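PDB 2AE8: imidazoleglycerol-phosphate dehydratase from Staphylococcus aureus subsp. aureus, which catalyses the manganese-dependent dehydration of imidazoleglycerol phosphate to imidazoleacetol phosphate, the sixth step of histidine biosynthesis. Local coordinates for residues 129-143 with 169-182. Sequence-based numbering, arbitrary orientation.
Sequences LARVVVDISGRPYLS and VINARLTTHIDLIR
The hydroxyl of T175 illustrates how one side chain can hold a strand-to-strand connection in shape, since three groups grip it. T175 OG1 donates to R139 O at 2.8 Å, in the carbonyl plane, and accepts from S137 OG, also at 2.8 Å. It takes a further proton from a water that in turn accepts from R139 NE. With chi1 at 61°, S137 OG stands between its own backbone N and carbonyl carbon, from where it reaches both T175 OG1 and R139 N, the latter an ST turn.

R173, in the Schellman motif that follows helix 159-171, bonds weakly through NE and NH2 to G138 O, and P140 CG lies over the centre of its guanidinium, 3.5 Å above the plane. R173 NH2 also bonds N171 of a neighbouring subunit. Strand 175-180 then runs between 129-135, antiparallel, and 141-143, parallel, in a four-stranded mixed sheet. S143 CB sits over one face of the H177 ring, 3.5 Å from its centroid, in a CH-pi contact, while the ring nitrogens bond D126 and R182 of a second subunit. Further along, R131 NH2 reaches D179 OD2 at 2.9 Å, a salt bridge whose hydrogen bond is weak, guanidinium and carboxylate planes 66° apart. A water in the guanidinium plane links R131 NE to D179 OD2; D179 OD1 pairs with R182 of the second subunit. V132 CG2 meets I178 CG1 at 3.8 Å on the face where V132 and V134 pack on helix 186-205. At L129 a classic bulge, with I181 and R182 both facing it, shifts the register by one.

The chemistry thus implies a largely apolar face toward the helices and a face richer in polar groups at the subunit contacts; T175's grip on backbone and NE would favour a defined placement of R139, a probable substrate ligand.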
# COMPACT_ATOMS: atom_id res chain seq x y z
N LEU B 129 9.12 21.26 25.91
CA LEU B 129 8.23 22.40 26.08
C LEU B 129 6.88 21.88 26.57
O LEU B 129 6.31 20.98 25.94
CB LEU B 129 8.06 23.18 24.77
CG LEU B 129 7.11 24.38 24.80
CD1 LEU B 129 7.68 25.54 25.66
CD2 LEU B 129 6.84 24.86 23.39
N ALA B 130 6.39 22.40 27.69
CA ALA B 130 5.06 22.05 28.16
C ALA B 130 4.15 23.26 28.24
O ALA B 130 4.61 24.39 28.51
CB ALA B 130 5.12 21.32 29.50
N ARG B 131 2.86 23.02 27.99
CA ARG B 131 1.82 24.02 28.21
C ARG B 131 0.80 23.46 29.17
O ARG B 131 0.32 22.34 29.00
CB ARG B 131 1.11 24.42 26.91
CG ARG B 131 -0.10 25.34 27.14
CD ARG B 131 -0.92 25.56 25.88
NE ARG B 131 -1.55 24.32 25.42
CZ ARG B 131 -1.41 23.82 24.20
NH1 ARG B 131 -0.66 24.46 23.30
NH2 ARG B 131 -2.01 22.68 23.88
N VAL B 132 0.45 24.26 30.18
CA VAL B 132 -0.65 23.88 31.07
C VAL B 132 -1.65 25.02 31.14
O VAL B 132 -1.26 26.19 31.29
CB VAL B 132 -0.17 23.47 32.46
CG1 VAL B 132 -1.37 23.14 33.35
CG2 VAL B 132 0.77 22.24 32.34
N VAL B 133 -2.92 24.67 31.01
CA VAL B 133 -4.04 25.60 31.04
C VAL B 133 -4.91 25.19 32.22
O VAL B 133 -5.35 24.04 32.27
CB VAL B 133 -4.90 25.53 29.73
CG1 VAL B 133 -6.14 26.41 29.83
CG2 VAL B 133 -4.06 25.93 28.50
N VAL B 134 -5.14 26.10 33.16
CA VAL B 134 -6.11 25.81 34.24
C VAL B 134 -7.25 26.80 34.33
O VAL B 134 -7.08 28.00 34.09
CB VAL B 134 -5.48 25.46 35.66
CG1 VAL B 134 -3.98 25.24 35.66
CG2 VAL B 134 -5.98 26.38 36.81
N ASP B 135 -8.43 26.27 34.61
CA ASP B 135 -9.60 27.07 34.82
C ASP B 135 -10.16 26.64 36.17
O ASP B 135 -10.58 25.49 36.34
CB ASP B 135 -10.63 26.85 33.70
CG ASP B 135 -11.95 27.60 33.93
OD1 ASP B 135 -12.07 28.32 34.94
OD2 ASP B 135 -12.87 27.45 33.09
N ILE B 136 -10.15 27.57 37.14
CA ILE B 136 -10.84 27.33 38.42
C ILE B 136 -12.34 27.47 38.13
O ILE B 136 -12.94 28.51 38.38
CB ILE B 136 -10.37 28.31 39.52
CG1 ILE B 136 -8.85 28.25 39.69
CG2 ILE B 136 -11.06 28.00 40.85
CD1 ILE B 136 -8.27 29.35 40.64
N SER B 137 -12.92 26.41 37.58
CA SER B 137 -14.26 26.43 37.02
C SER B 137 -15.31 25.80 37.91
O SER B 137 -16.51 26.05 37.75
CB SER B 137 -14.26 25.65 35.70
OG SER B 137 -13.88 24.32 35.97
N GLY B 138 -14.87 24.94 38.82
CA GLY B 138 -15.80 24.09 39.57
C GLY B 138 -16.24 22.84 38.83
O GLY B 138 -16.98 22.03 39.39
N ARG B 139 -15.80 22.68 37.58
CA ARG B 139 -16.09 21.46 36.81
C ARG B 139 -14.84 20.58 36.76
O ARG B 139 -13.89 20.89 36.05
CB ARG B 139 -16.52 21.82 35.37
CG ARG B 139 -17.83 22.60 35.26
CD ARG B 139 -18.14 22.90 33.78
NE ARG B 139 -17.24 23.92 33.22
CZ ARG B 139 -17.54 25.22 33.16
NH1 ARG B 139 -18.70 25.65 33.63
NH2 ARG B 139 -16.68 26.08 32.63
N PRO B 140 -14.82 19.48 37.53
CA PRO B 140 -13.59 18.70 37.66
C PRO B 140 -13.30 17.93 36.35
O PRO B 140 -14.12 17.11 35.91
CB PRO B 140 -13.89 17.73 38.80
CG PRO B 140 -15.17 18.26 39.46
CD PRO B 140 -15.92 18.88 38.32
N TYR B 141 -12.16 18.24 35.73
CA TYR B 141 -11.82 17.67 34.41
C TYR B 141 -10.33 17.84 34.12
O TYR B 141 -9.81 18.95 34.20
CB TYR B 141 -12.61 18.36 33.27
CG TYR B 141 -12.55 17.57 31.98
CD1 TYR B 141 -11.45 17.67 31.11
CD2 TYR B 141 -13.57 16.68 31.65
CE1 TYR B 141 -11.38 16.89 29.95
CE2 TYR B 141 -13.52 15.92 30.48
CZ TYR B 141 -12.43 16.03 29.65
OH TYR B 141 -12.40 15.27 28.52
N LEU B 142 -9.68 16.74 33.75
CA LEU B 142 -8.27 16.74 33.33
C LEU B 142 -8.10 16.14 31.94
O LEU B 142 -8.51 15.00 31.71
CB LEU B 142 -7.42 15.92 34.30
CG LEU B 142 -5.95 15.72 33.92
CD1 LEU B 142 -5.13 17.04 33.88
CD2 LEU B 142 -5.29 14.70 34.82
N SER B 143 -7.45 16.89 31.07
CA SER B 143 -6.98 16.37 29.79
C SER B 143 -5.45 16.29 29.85
O SER B 143 -4.77 17.31 29.82
CB SER B 143 -7.47 17.29 28.67
OG SER B 143 -7.04 16.82 27.41
N VAL B 169 -6.39 17.74 40.41
CA VAL B 169 -7.29 18.50 39.56
C VAL B 169 -8.74 18.15 39.84
O VAL B 169 -9.61 19.02 39.92
CB VAL B 169 -6.95 18.24 38.05
CG1 VAL B 169 -8.14 18.58 37.13
CG2 VAL B 169 -5.70 19.03 37.67
N ILE B 170 -9.02 16.86 39.99
CA ILE B 170 -10.39 16.41 40.15
C ILE B 170 -10.93 16.83 41.53
O ILE B 170 -12.06 17.30 41.65
CB ILE B 170 -10.53 14.88 39.91
CG1 ILE B 170 -10.16 14.51 38.43
CG2 ILE B 170 -11.90 14.38 40.30
CD1 ILE B 170 -11.05 15.19 37.36
N ASN B 171 -10.10 16.67 42.56
CA ASN B 171 -10.54 16.99 43.92
C ASN B 171 -10.55 18.48 44.22
O ASN B 171 -11.35 18.94 45.04
CB ASN B 171 -9.74 16.18 44.94
CG ASN B 171 -10.10 14.74 44.90
OD1 ASN B 171 -11.17 14.35 45.36
ND2 ASN B 171 -9.26 13.94 44.25
N ALA B 172 -9.70 19.24 43.54
CA ALA B 172 -9.77 20.69 43.54
C ALA B 172 -10.88 21.28 42.67
O ALA B 172 -11.12 22.50 42.71
CB ALA B 172 -8.40 21.29 43.17
N ARG B 173 -11.55 20.43 41.89
CA ARG B 173 -12.60 20.85 40.94
C ARG B 173 -12.09 21.89 39.94
O ARG B 173 -12.77 22.91 39.66
CB ARG B 173 -13.87 21.36 41.66
CG ARG B 173 -14.38 20.41 42.75
CD ARG B 173 -15.75 20.84 43.27
NE ARG B 173 -16.75 20.84 42.20
CZ ARG B 173 -17.43 19.77 41.83
NH1 ARG B 173 -17.24 18.61 42.45
NH2 ARG B 173 -18.30 19.85 40.82
N LEU B 174 -10.89 21.65 39.40
CA LEU B 174 -10.34 22.47 38.31
C LEU B 174 -10.61 21.80 36.97
O LEU B 174 -10.74 20.58 36.90
CB LEU B 174 -8.81 22.63 38.44
CG LEU B 174 -8.24 23.01 39.82
CD1 LEU B 174 -6.72 22.86 39.83
CD2 LEU B 174 -8.66 24.44 40.20
N THR B 175 -10.71 22.60 35.92
CA THR B 175 -10.59 22.07 34.56
C THR B 175 -9.14 22.35 34.15
O THR B 175 -8.69 23.51 34.21
CB THR B 175 -11.57 22.74 33.58
OG1 THR B 175 -12.91 22.54 34.03
CG2 THR B 175 -11.43 22.15 32.17
N THR B 176 -8.40 21.31 33.77
CA THR B 176 -6.97 21.48 33.46
C THR B 176 -6.59 20.70 32.19
O THR B 176 -6.96 19.55 32.06
CB THR B 176 -6.09 21.03 34.65
OG1 THR B 176 -6.37 21.88 35.78
CG2 THR B 176 -4.59 21.12 34.33
N HIS B 177 -5.88 21.36 31.27
CA HIS B 177 -5.29 20.69 30.11
C HIS B 177 -3.77 20.75 30.23
O HIS B 177 -3.19 21.83 30.29
CB HIS B 177 -5.75 21.35 28.80
CG HIS B 177 -7.17 21.00 28.42
ND1 HIS B 177 -7.49 20.40 27.22
CD2 HIS B 177 -8.34 21.15 29.08
CE1 HIS B 177 -8.79 20.19 27.16
NE2 HIS B 177 -9.33 20.64 28.28
N ILE B 178 -3.15 19.57 30.26
CA ILE B 178 -1.70 19.45 30.27
C ILE B 178 -1.23 18.89 28.93
O ILE B 178 -1.70 17.83 28.49
CB ILE B 178 -1.23 18.53 31.43
CG1 ILE B 178 -1.54 19.20 32.80
CG2 ILE B 178 0.26 18.18 31.27
CD1 ILE B 178 -1.23 18.35 34.00
N ASP B 179 -0.31 19.60 28.28
CA ASP B 179 0.18 19.21 26.95
C ASP B 179 1.70 19.27 26.92
O ASP B 179 2.29 20.32 27.19
CB ASP B 179 -0.37 20.17 25.87
CG ASP B 179 -1.80 19.84 25.45
OD1 ASP B 179 -1.98 18.82 24.76
OD2 ASP B 179 -2.75 20.63 25.76
N LEU B 180 2.33 18.15 26.58
CA LEU B 180 3.75 18.13 26.31
C LEU B 180 3.88 18.43 24.84
O LEU B 180 3.59 17.56 24.01
CB LEU B 180 4.31 16.74 26.58
CG LEU B 180 5.54 16.53 27.47
CD1 LEU B 180 6.20 15.18 27.11
CD2 LEU B 180 6.53 17.68 27.47
N ILE B 181 4.32 19.63 24.49
CA ILE B 181 4.41 20.02 23.08
C ILE B 181 5.57 19.29 22.40
O ILE B 181 5.45 18.84 21.27
CB ILE B 181 4.50 21.54 22.90
CG1 ILE B 181 3.18 22.17 23.39
CG2 ILE B 181 4.80 21.90 21.43
CD1 ILE B 181 3.34 23.55 23.86
N ARG B 182 6.69 19.18 23.11
CA ARG B 182 7.81 18.34 22.69
C ARG B 182 8.58 17.89 23.93
O ARG B 182 8.51 18.55 24.97
CB ARG B 182 8.72 19.04 21.67
CG ARG B 182 9.32 20.38 22.12
CD ARG B 182 10.22 20.97 21.00
NE ARG B 182 9.40 21.22 19.82
CZ ARG B 182 8.79 22.37 19.55
NH1 ARG B 182 8.97 23.43 20.34
NH2 ARG B 182 8.03 22.45 18.47
O HOH W 1 -2.66 22.66 27.42
O HOH W 2 -14.95 22.63 32.21